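Chitin-binding type-4 domain-containing protein (Photorhabdus laumondii subsp. laumondii, PDB 6T5Z) is a copper-dependent lytic polysaccharide monooxygenase of family AA10 that probably cleaves chitin oxidatively. Local coordinates at residues Gly40-Gly45 and Glu96-Lys101; Gly78-Gln83 and His148-Val153; Glu123-Lys128 and Ser132-Lys137. One frame throughout, in Å; residues are numbered along the deposited sequence.

Contact 1: Gly40-Gly45 and Glu96-Lys101; sequences GFPQAG and EYFITK
Phe41 drives the edge of its ring into one face of Phe98, a T-shaped pair in which the planes stand at 85° and the centroids lie 5.2 Å apart. The loop 40-45 begins with Gly40, whose carbonyl oxygen accepts a hydrogen bond from the backbone N of Ala44 and so folds the loop back on itself. At Phe41 the side chain swings away from the backbone N (chi1 -176°), which brings the CD2 edge of the ring over the rim of one Phe98 face. The leading atom is CD2 of Phe41, 3.9 Å from CE2 of Phe98 and lying above the face of that ring, nearer its rim than its middle. The carbonyl of Phe41 comes close as well: its O is 3.7 Å from CZ of Phe98, a van der Waals approach.

A cis peptide bond joins Phe41 to Pro42 and bends the chain sharply, bringing CB of Pro42 over the centre of one face of the Phe41 ring. The CD of the same proline reaches across to CZ of Phe98, at 4.0 Å. Beyond this point the loop leaves the strand, and Arg112 holds it by hydrogen bonds to the carbonyl oxygens of Pro42 and Ala44.

On the other side, Phe98 sits on strand 92-99, whose backbone pairs with strand 148-156 through Leu151. The side chains of Leu151 and Tyr164, from the same sheet, add to the packing round Phe41.

No hydrogen bond crosses between 40-45 and 96-101. Between these two segments the long loop that joins strands 36-38 and 73-76 meets the sheet through apolar aromatic and proline packing, with the edge of Phe41 at CD2 set against the pi face of Phe98.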
loop_
_atom_site.group_PDB
_atom_site.type_symbol
_atom_site.label_atom_id
_atom_site.label_comp_id
_atom_site.label_asym_id
_atom_site.label_seq_id
_atom_site.Cartn_x
_atom_site.Cartn_y
_atom_site.Cartn_z
ATOM N N GLY A 40 -5.228 -3.727 11.864
ATOM C CA GLY A 40 -5.871 -5.024 11.912
ATOM C C GLY A 40 -6.537 -5.494 10.634
ATOM O O GLY A 40 -7.335 -6.435 10.686
ATOM N N PHE A 41 -6.263 -4.859 9.498
ATOM C CA PHE A 41 -6.718 -5.397 8.230
ATOM C C PHE A 41 -6.249 -6.849 8.057
ATOM O O PHE A 41 -5.097 -7.149 8.337
ATOM C CB PHE A 41 -6.195 -4.520 7.084
ATOM C CG PHE A 41 -6.690 -4.934 5.743
ATOM C CD1 PHE A 41 -7.865 -4.404 5.228
ATOM C CD2 PHE A 41 -5.987 -5.863 4.993
ATOM C CE1 PHE A 41 -8.325 -4.797 3.985
ATOM C CE2 PHE A 41 -6.441 -6.255 3.758
ATOM C CZ PHE A 41 -7.613 -5.718 3.249
ATOM N N PRO A 42 -7.124 -7.748 7.571
ATOM C CA PRO A 42 -8.507 -7.544 7.110
ATOM C C PRO A 42 -9.609 -7.759 8.154
ATOM O O PRO A 42 -10.783 -7.543 7.839
ATOM C CB PRO A 42 -8.644 -8.591 6.006
ATOM C CG PRO A 42 -7.816 -9.731 6.523
ATOM C CD PRO A 42 -6.605 -9.062 7.149
ATOM N N GLN A 43 -9.251 -8.206 9.361
ATOM C CA GLN A 43 -10.273 -8.434 10.385
ATOM C C GLN A 43 -10.899 -7.124 10.844
ATOM O O GLN A 43 -12.053 -7.109 11.286
ATOM C CB GLN A 43 -9.673 -9.190 11.575
ATOM C CG GLN A 43 -9.240 -10.623 11.270
ATOM C CD GLN A 43 -7.937 -10.733 10.482
ATOM O OE1 GLN A 43 -7.013 -9.917 10.647
ATOM N NE2 GLN A 43 -7.853 -11.753 9.618
ATOM N N ALA A 44 -10.157 -6.026 10.752
ATOM C CA ALA A 44 -10.681 -4.688 11.008
ATOM C C ALA A 44 -10.066 -3.750 9.973
ATOM O O ALA A 44 -9.599 -4.178 8.911
ATOM C CB ALA A 44 -10.400 -4.237 12.449
ATOM N N GLY A 45 -10.047 -2.458 10.292
ATOM C CA GLY A 45 -9.430 -1.470 9.445
ATOM C C GLY A 45 -10.382 -0.906 8.405
ATOM O O GLY A 45 -11.607 -1.031 8.520
ATOM N N GLU A 96 3.817 -5.131 6.814
ATOM C CA GLU A 96 3.280 -6.310 6.153
ATOM C C GLU A 96 2.666 -5.921 4.818
ATOM O O GLU A 96 2.333 -4.753 4.578
ATOM C CB GLU A 96 2.248 -7.027 7.029
ATOM C CG GLU A 96 0.991 -6.237 7.246
ATOM C CD GLU A 96 -0.072 -7.013 8.032
ATOM O OE1 GLU A 96 0.184 -8.163 8.446
ATOM O OE2 GLU A 96 -1.161 -6.448 8.232
ATOM N N TYR A 97 2.529 -6.919 3.942
ATOM C CA TYR A 97 2.165 -6.686 2.546
ATOM C C TYR A 97 1.165 -7.736 2.092
ATOM O O TYR A 97 1.377 -8.934 2.312
ATOM C CB TYR A 97 3.421 -6.688 1.654
ATOM C CG TYR A 97 4.362 -5.597 2.087
ATOM C CD1 TYR A 97 5.321 -5.822 3.071
ATOM C CD2 TYR A 97 4.265 -4.319 1.536
ATOM C CE1 TYR A 97 6.163 -4.797 3.506
ATOM C CE2 TYR A 97 5.092 -3.305 1.954
ATOM C CZ TYR A 97 6.030 -3.539 2.940
ATOM O OH TYR A 97 6.856 -2.512 3.335
ATOM N N PHE A 98 0.070 -7.271 1.490
ATOM C CA PHE A 98 -0.956 -8.088 0.867
ATOM C C PHE A 98 -0.910 -7.867 -0.642
ATOM O O PHE A 98 -0.469 -6.821 -1.115
ATOM C CB PHE A 98 -2.346 -7.711 1.396
ATOM C CG PHE A 98 -2.530 -7.940 2.872
ATOM C CD1 PHE A 98 -3.175 -9.081 3.324
ATOM C CD2 PHE A 98 -2.094 -6.996 3.812
ATOM C CE1 PHE A 98 -3.370 -9.305 4.689
ATOM C CE2 PHE A 98 -2.284 -7.213 5.173
ATOM C CZ PHE A 98 -2.928 -8.371 5.611
ATOM N N ILE A 99 -1.399 -8.834 -1.410
ATOM C CA ILE A 99 -1.512 -8.625 -2.848
ATOM C C ILE A 99 -2.884 -9.086 -3.315
ATOM O O ILE A 99 -3.521 -9.941 -2.694
ATOM C CB ILE A 99 -0.369 -9.320 -3.625
ATOM C CG1 ILE A 99 -0.302 -8.805 -5.072
ATOM C CG2 ILE A 99 -0.498 -10.848 -3.566
ATOM C CD1 ILE A 99 0.980 -9.187 -5.771
ATOM N N THR A 100 -3.357 -8.470 -4.402
ATOM C CA THR A 100 -4.621 -8.878 -4.995
ATOM C C THR A 100 -4.565 -10.348 -5.393
ATOM O O THR A 100 -3.502 -10.890 -5.713
ATOM C CB THR A 100 -4.941 -8.016 -6.226
ATOM O OG1 THR A 100 -3.740 -7.770 -6.979
ATOM C CG2 THR A 100 -5.539 -6.684 -5.794
ATOM N N LYS A 101 -5.726 -10.998 -5.350
ATOM C CA LYS A 101 -5.837 -12.393 -5.751
ATOM C C LYS A 101 -5.563 -12.556 -7.239
ATOM O O LYS A 101 -5.803 -11.647 -8.042
ATOM C CB LYS A 101 -7.239 -12.930 -5.464
ATOM C CG LYS A 101 -7.553 -13.210 -4.017
ATOM C CD LYS A 101 -9.022 -13.610 -3.861
ATOM C CE LYS A 101 -9.339 -13.985 -2.423
ATOM N NZ LYS A 101 -10.800 -13.958 -2.132
#

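Contact 2: Gly78-Gln83 and His148-Val153; sequences GEIEFQ and HVILGV
Ile150 meets Phe82 and Ile80 across the interior, where strands 79-86 and 148-156, from two different sheets, face each other. The CB of Ile150 points at the opposing strand and divides there into two branches. The short one, CG2, lies opposite the backbone N, and this methyl makes the nearest approach of the contact, 3.9 Å from CE2 of Phe82 and 4.0 Å from CZ of the same ring. It comes up obliquely, neither squarely over the face nor in line with the edge. The longer branch leaves CB beside the backbone N (chi1 -68°) and runs extended through CG1 (chi2 170°). That takes CD1 past the end of the phenylalanine: it is 4.1 Å from CZ of Phe82, and beyond it lies CD1 of Ile80, where the two isoleucine methyls meet more loosely at 4.4 Å. Both Ile150 methyls thus sit off the same CZ-CE2 side of the ring, CD1 near its plane and CG2 well out of it.

Ile80 and Phe82 are two residues apart on one strand and turn their side chains to the same side, and CG1 of Ile80 lies 4.0 Å above one face of the Phe82 ring. Phe82 also stacks with Tyr97 and touches Ile167, while Ile150 packs against Ile99 of the neighbouring strand.

The closest CA atoms, those of Phe82 and Gly152, are still 8.5 Å apart, a separation that belongs to face-to-face sheets rather than to strands paired within one. With no hydrogen bond between the segments, the two layers of this immunoglobulin-like beta-sandwich are joined here purely by hydrophobic contact of branched aliphatic and aromatic groups.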
loop_
_atom_site.group_PDB
_atom_site.type_symbol
_atom_site.label_atom_id
_atom_site.label_comp_id
_atom_site.label_asym_id
_atom_site.label_seq_id
_atom_site.Cartn_x
_atom_site.Cartn_y
_atom_site.Cartn_z
ATOM N N GLY A 78 9.120 -12.420 -8.181
ATOM C CA GLY A 78 10.193 -12.924 -7.349
ATOM C C GLY A 78 10.469 -11.972 -6.202
ATOM O O GLY A 78 9.547 -11.388 -5.625
ATOM N N GLU A 79 11.747 -11.805 -5.896
ATOM C CA GLU A 79 12.128 -10.945 -4.792
ATOM C C GLU A 79 11.767 -9.491 -5.092
ATOM O O GLU A 79 11.818 -9.031 -6.241
ATOM C CB GLU A 79 13.621 -11.099 -4.503
ATOM C CG GLU A 79 13.951 -12.476 -3.929
ATOM C CD GLU A 79 15.403 -12.630 -3.521
ATOM O OE1 GLU A 79 16.233 -11.788 -3.926
ATOM O OE2 GLU A 79 15.714 -13.597 -2.797
ATOM N N ILE A 80 11.368 -8.777 -4.039
ATOM C CA ILE A 80 10.956 -7.376 -4.134
ATOM C C ILE A 80 11.265 -6.713 -2.798
ATOM O O ILE A 80 11.137 -7.334 -1.738
ATOM C CB ILE A 80 9.460 -7.260 -4.505
ATOM C CG1 ILE A 80 9.007 -5.806 -4.610
ATOM C CG2 ILE A 80 8.588 -8.001 -3.494
ATOM C CD1 ILE A 80 7.642 -5.657 -5.309
ATOM N N GLU A 81 11.686 -5.454 -2.851
ATOM C CA GLU A 81 11.967 -4.654 -1.669
ATOM C C GLU A 81 11.033 -3.456 -1.645
ATOM O O GLU A 81 10.853 -2.784 -2.670
ATOM C CB GLU A 81 13.422 -4.150 -1.656
ATOM C CG GLU A 81 14.475 -5.233 -1.531
ATOM C CD GLU A 81 15.852 -4.657 -1.281
ATOM O OE1 GLU A 81 16.002 -3.415 -1.344
ATOM O OE2 GLU A 81 16.783 -5.442 -1.017
ATOM N N PHE A 82 10.469 -3.170 -0.476
ATOM C CA PHE A 82 9.632 -2.000 -0.255
ATOM C C PHE A 82 10.368 -1.011 0.638
ATOM O O PHE A 82 10.888 -1.389 1.692
ATOM C CB PHE A 82 8.299 -2.396 0.386
ATOM C CG PHE A 82 7.514 -3.376 -0.428
ATOM C CD1 PHE A 82 7.629 -4.734 -0.193
ATOM C CD2 PHE A 82 6.680 -2.944 -1.449
ATOM C CE1 PHE A 82 6.918 -5.640 -0.932
ATOM C CE2 PHE A 82 5.958 -3.858 -2.205
ATOM C CZ PHE A 82 6.072 -5.214 -1.935
ATOM N N GLN A 83 10.395 0.251 0.231
ATOM C CA GLN A 83 11.048 1.311 0.994
ATOM C C GLN A 83 10.003 2.301 1.487
ATOM O O GLN A 83 9.268 2.882 0.676
ATOM C CB GLN A 83 12.099 2.039 0.157
ATOM C CG GLN A 83 12.854 3.119 0.917
ATOM C CD GLN A 83 13.937 3.757 0.064
ATOM O OE1 GLN A 83 15.125 3.455 0.215
ATOM N NE2 GLN A 83 13.527 4.636 -0.857
ATOM N N HIS A 148 -1.545 -5.969 -10.753
ATOM C CA HIS A 148 -1.902 -6.319 -9.386
ATOM C C HIS A 148 -1.663 -5.126 -8.480
ATOM O O HIS A 148 -0.806 -4.282 -8.759
ATOM C CB HIS A 148 -1.085 -7.516 -8.889
ATOM C CG HIS A 148 -1.518 -8.801 -9.498
ATOM N ND1 HIS A 148 -2.666 -9.445 -9.099
ATOM C CD2 HIS A 148 -0.994 -9.539 -10.506
ATOM C CE1 HIS A 148 -2.820 -10.542 -9.820
ATOM N NE2 HIS A 148 -1.820 -10.621 -10.680
ATOM N N VAL A 149 -2.414 -5.076 -7.381
ATOM C CA VAL A 149 -2.275 -4.029 -6.378
ATOM C C VAL A 149 -1.706 -4.663 -5.123
ATOM O O VAL A 149 -2.191 -5.708 -4.674
ATOM C CB VAL A 149 -3.612 -3.332 -6.085
ATOM C CG1 VAL A 149 -3.465 -2.371 -4.908
ATOM C CG2 VAL A 149 -4.104 -2.605 -7.333
ATOM N N ILE A 150 -0.675 -4.038 -4.569
ATOM C CA ILE A 150 -0.053 -4.475 -3.330
ATOM C C ILE A 150 -0.470 -3.489 -2.250
ATOM O O ILE A 150 -0.430 -2.274 -2.471
ATOM C CB ILE A 150 1.481 -4.547 -3.480
ATOM C CG1 ILE A 150 1.847 -5.683 -4.440
ATOM C CG2 ILE A 150 2.160 -4.681 -2.100
ATOM C CD1 ILE A 150 3.297 -5.755 -4.888
ATOM N N LEU A 151 -0.909 -4.007 -1.100
ATOM C CA LEU A 151 -1.263 -3.179 0.049
ATOM C C LEU A 151 -0.166 -3.284 1.100
ATOM O O LEU A 151 0.026 -4.341 1.713
ATOM C CB LEU A 151 -2.612 -3.581 0.644
ATOM C CG LEU A 151 -3.002 -2.839 1.929
ATOM C CD1 LEU A 151 -3.218 -1.336 1.666
ATOM C CD2 LEU A 151 -4.240 -3.433 2.586
ATOM N N GLY A 152 0.552 -2.181 1.315
ATOM C CA GLY A 152 1.518 -2.109 2.392
ATOM C C GLY A 152 0.842 -1.585 3.640
ATOM O O GLY A 152 0.065 -0.629 3.578
ATOM N N VAL A 153 1.123 -2.229 4.777
ATOM C CA VAL A 153 0.541 -1.834 6.058
ATOM C C VAL A 153 1.652 -1.668 7.081
ATOM O O VAL A 153 2.423 -2.605 7.339
ATOM C CB VAL A 153 -0.504 -2.839 6.557
ATOM C CG1 VAL A 153 -1.159 -2.327 7.853
ATOM C CG2 VAL A 153 -1.554 -3.095 5.469
#

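Contact 3: Glu123-Lys128 and Ser132-Lys137; sequences EDYQEK and SRVINK
Glu123 and Asn136 reach for each other with their flat groups almost at right angles: the carboxylate and amide planes are 81° apart. ND2 of Asn136 donates to OE1 of Glu123 at 2.9 Å, and the bond is moderately bent (153°). It arrives from above the carboxylate plane, 71° out of it, and is slightly tilted from the plane of its own amide. Glu123 gets there by extending fully, with CG opposite the backbone N. The other end of the asparagine amide is held too, since OD1 is hydrogen-bonded to Tyr97 OH.

Tyr125 and Val134 approach head-on from opposite strands, the phenol OH lying 4.0 Å from CG1 of Val134. At the edge of the tyrosine ring, in its plane, sit OE2 of Glu123 and a water that donates to this oxygen (2.6 Å) and to the carbonyl O of Ile135. Two further waters donate to OE1 of Glu123 and link it to the backbone O and N of Lys137. Tyr125 also meets Trp95 edge-to-face, and its side chain lies about 10 Å from that of the copper ligand His90.

The strands belong to different sheets, and the axes of 123-126 and 133-137 approach no nearer than 9.4 Å; one direct bond and the water bridges span the gap. With Asn136 and three waters all donating to it, the Glu123 carboxylate is well provided for as an anion, which would be expected to favour its charged form at this partly hydrated seam.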
loop_
_atom_site.group_PDB
_atom_site.type_symbol
_atom_site.label_atom_id
_atom_site.label_comp_id
_atom_site.label_asym_id
_atom_site.label_seq_id
_atom_site.Cartn_x
_atom_site.Cartn_y
_atom_site.Cartn_z
ATOM N N GLU A 123 7.194 -8.450 8.479
ATOM C CA GLU A 123 8.391 -8.188 9.267
ATOM C C GLU A 123 7.983 -7.624 10.621
ATOM O O GLU A 123 7.393 -6.541 10.698
ATOM C CB GLU A 123 9.339 -7.240 8.534
ATOM C CG GLU A 123 10.645 -7.020 9.283
ATOM C CD GLU A 123 11.692 -6.276 8.464
ATOM O OE1 GLU A 123 11.581 -6.237 7.210
ATOM O OE2 GLU A 123 12.633 -5.736 9.087
ATOM N N ASP A 124 8.292 -8.368 11.678
ATOM C CA ASP A 124 7.961 -7.988 13.045
ATOM C C ASP A 124 9.033 -7.039 13.581
ATOM O O ASP A 124 10.223 -7.360 13.546
ATOM C CB ASP A 124 7.861 -9.266 13.893
ATOM C CG ASP A 124 7.282 -9.044 15.282
ATOM O OD1 ASP A 124 7.269 -7.907 15.792
ATOM O OD2 ASP A 124 6.847 -10.054 15.893
ATOM N N TYR A 125 8.620 -5.859 14.050
ATOM C CA TYR A 125 9.557 -4.887 14.607
ATOM C C TYR A 125 9.547 -4.845 16.126
ATOM O O TYR A 125 10.306 -4.062 16.710
ATOM C CB TYR A 125 9.275 -3.486 14.055
ATOM C CG TYR A 125 10.344 -2.973 13.126
ATOM C CD1 TYR A 125 10.835 -3.771 12.096
ATOM C CD2 TYR A 125 10.850 -1.689 13.260
ATOM C CE1 TYR A 125 11.811 -3.301 11.226
ATOM C CE2 TYR A 125 11.820 -1.205 12.386
ATOM C CZ TYR A 125 12.294 -2.014 11.377
ATOM O OH TYR A 125 13.264 -1.535 10.518
ATOM N N GLN A 126 8.685 -5.636 16.768
ATOM C CA GLN A 126 8.734 -5.861 18.210
ATOM C C GLN A 126 8.627 -4.553 18.993
ATOM O O GLN A 126 9.233 -4.395 20.053
ATOM C CB GLN A 126 10.002 -6.635 18.596
ATOM C CG GLN A 126 10.164 -7.977 17.879
ATOM C CD GLN A 126 11.236 -8.852 18.517
ATOM O OE1 GLN A 126 11.291 -8.982 19.739
ATOM N NE2 GLN A 126 12.094 -9.449 17.694
ATOM N N GLU A 127 7.852 -3.603 18.456
ATOM C CA GLU A 127 7.497 -2.335 19.101
ATOM C C GLU A 127 8.662 -1.359 19.166
ATOM O O GLU A 127 8.612 -0.381 19.917
ATOM C CB GLU A 127 6.908 -2.551 20.503
ATOM C CG GLU A 127 5.744 -3.509 20.517
ATOM C CD GLU A 127 4.982 -3.507 21.822
ATOM O OE1 GLU A 127 5.522 -3.018 22.840
ATOM O OE2 GLU A 127 3.835 -3.999 21.822
ATOM N N LYS A 128 9.709 -1.601 18.385
ATOM C CA LYS A 128 10.879 -0.744 18.359
ATOM C C LYS A 128 10.626 0.494 17.500
ATOM O O LYS A 128 9.771 0.506 16.611
ATOM C CB LYS A 128 12.086 -1.519 17.829
ATOM C CG LYS A 128 12.592 -2.575 18.799
ATOM C CD LYS A 128 13.839 -3.296 18.291
ATOM C CE LYS A 128 13.513 -4.274 17.171
ATOM N NZ LYS A 128 14.635 -5.240 16.970
ATOM N N SER A 132 14.373 6.556 10.005
ATOM C CA SER A 132 13.567 7.457 9.189
ATOM C C SER A 132 13.353 6.950 7.766
ATOM O O SER A 132 12.529 7.514 7.031
ATOM C CB SER A 132 14.220 8.838 9.181
ATOM O OG SER A 132 14.225 9.357 10.505
ATOM N N ARG A 133 14.077 5.913 7.359
ATOM C CA ARG A 133 13.834 5.219 6.104
ATOM C C ARG A 133 13.955 3.730 6.388
ATOM O O ARG A 133 14.901 3.300 7.057
ATOM C CB ARG A 133 14.824 5.671 5.023
ATOM C CG ARG A 133 14.581 5.066 3.659
ATOM C CD ARG A 133 15.408 5.781 2.596
ATOM N NE ARG A 133 16.818 5.770 2.949
ATOM C CZ ARG A 133 17.631 4.736 2.753
ATOM N NH1 ARG A 133 17.174 3.618 2.195
ATOM N NH2 ARG A 133 18.908 4.824 3.108
ATOM N N VAL A 134 12.983 2.949 5.917
ATOM C CA VAL A 134 12.879 1.535 6.259
ATOM C C VAL A 134 12.743 0.727 4.979
ATOM O O VAL A 134 12.006 1.116 4.070
ATOM C CB VAL A 134 11.677 1.272 7.188
ATOM C CG1 VAL A 134 11.393 -0.227 7.278
ATOM C CG2 VAL A 134 11.939 1.870 8.557
ATOM N N ILE A 135 13.459 -0.392 4.896
ATOM C CA ILE A 135 13.365 -1.296 3.755
ATOM C C ILE A 135 12.936 -2.678 4.236
ATOM O O ILE A 135 13.548 -3.245 5.148
ATOM C CB ILE A 135 14.691 -1.372 2.974
ATOM C CG1 ILE A 135 14.943 -0.065 2.202
ATOM C CG2 ILE A 135 14.678 -2.549 2.031
ATOM C CD1 ILE A 135 16.197 -0.086 1.348
ATOM N N ASN A 136 11.890 -3.225 3.616
ATOM C CA ASN A 136 11.420 -4.580 3.896
ATOM C C ASN A 136 11.690 -5.461 2.683
ATOM O O ASN A 136 11.219 -5.159 1.581
ATOM C CB ASN A 136 9.926 -4.602 4.216
ATOM C CG ASN A 136 9.545 -3.648 5.336
ATOM O OD1 ASN A 136 8.662 -2.801 5.165
ATOM N ND2 ASN A 136 10.194 -3.791 6.485
ATOM N N LYS A 137 12.418 -6.556 2.890
ATOM C CA LYS A 137 12.718 -7.498 1.823
ATOM C C LYS A 137 11.658 -8.596 1.796
ATOM O O LYS A 137 11.364 -9.218 2.830
ATOM C CB LYS A 137 14.110 -8.103 2.009
ATOM C CG LYS A 137 15.260 -7.104 1.923
ATOM C CD LYS A 137 16.572 -7.824 2.210
ATOM C CE LYS A 137 17.746 -6.874 2.381
ATOM N NZ LYS A 137 18.293 -6.445 1.068
HETATM O O HOH W 1 13.719 -3.700 7.952
HETATM O O HOH W 2 10.557 -8.060 5.284
HETATM O O HOH W 3 13.783 -7.110 5.279
#

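In the fold
From the N terminus, the chain first passes through 40-45, and contact 1 closes a loop when 96-101 comes back to it. Segment 78-83 lies inside that loop, while its partner 148-153 comes later, so contacts 1 and 2 cross. Contact 3 closes a short connection that passes from one sheet to the other, 123-128 to 132-137, nested wholly within the loop of contact 2 and following contact 1 in series. Strand 92-99 links all three: it pairs with 148-156 and reaches contact 3 through Tyr97. Strands 79-86 and 133-139 pair in the three-stranded sheet, where Glu81 also bridges to Lys137. Contacts 2 and 3 thus join the two sheets, and contact 1 ties on a long loop.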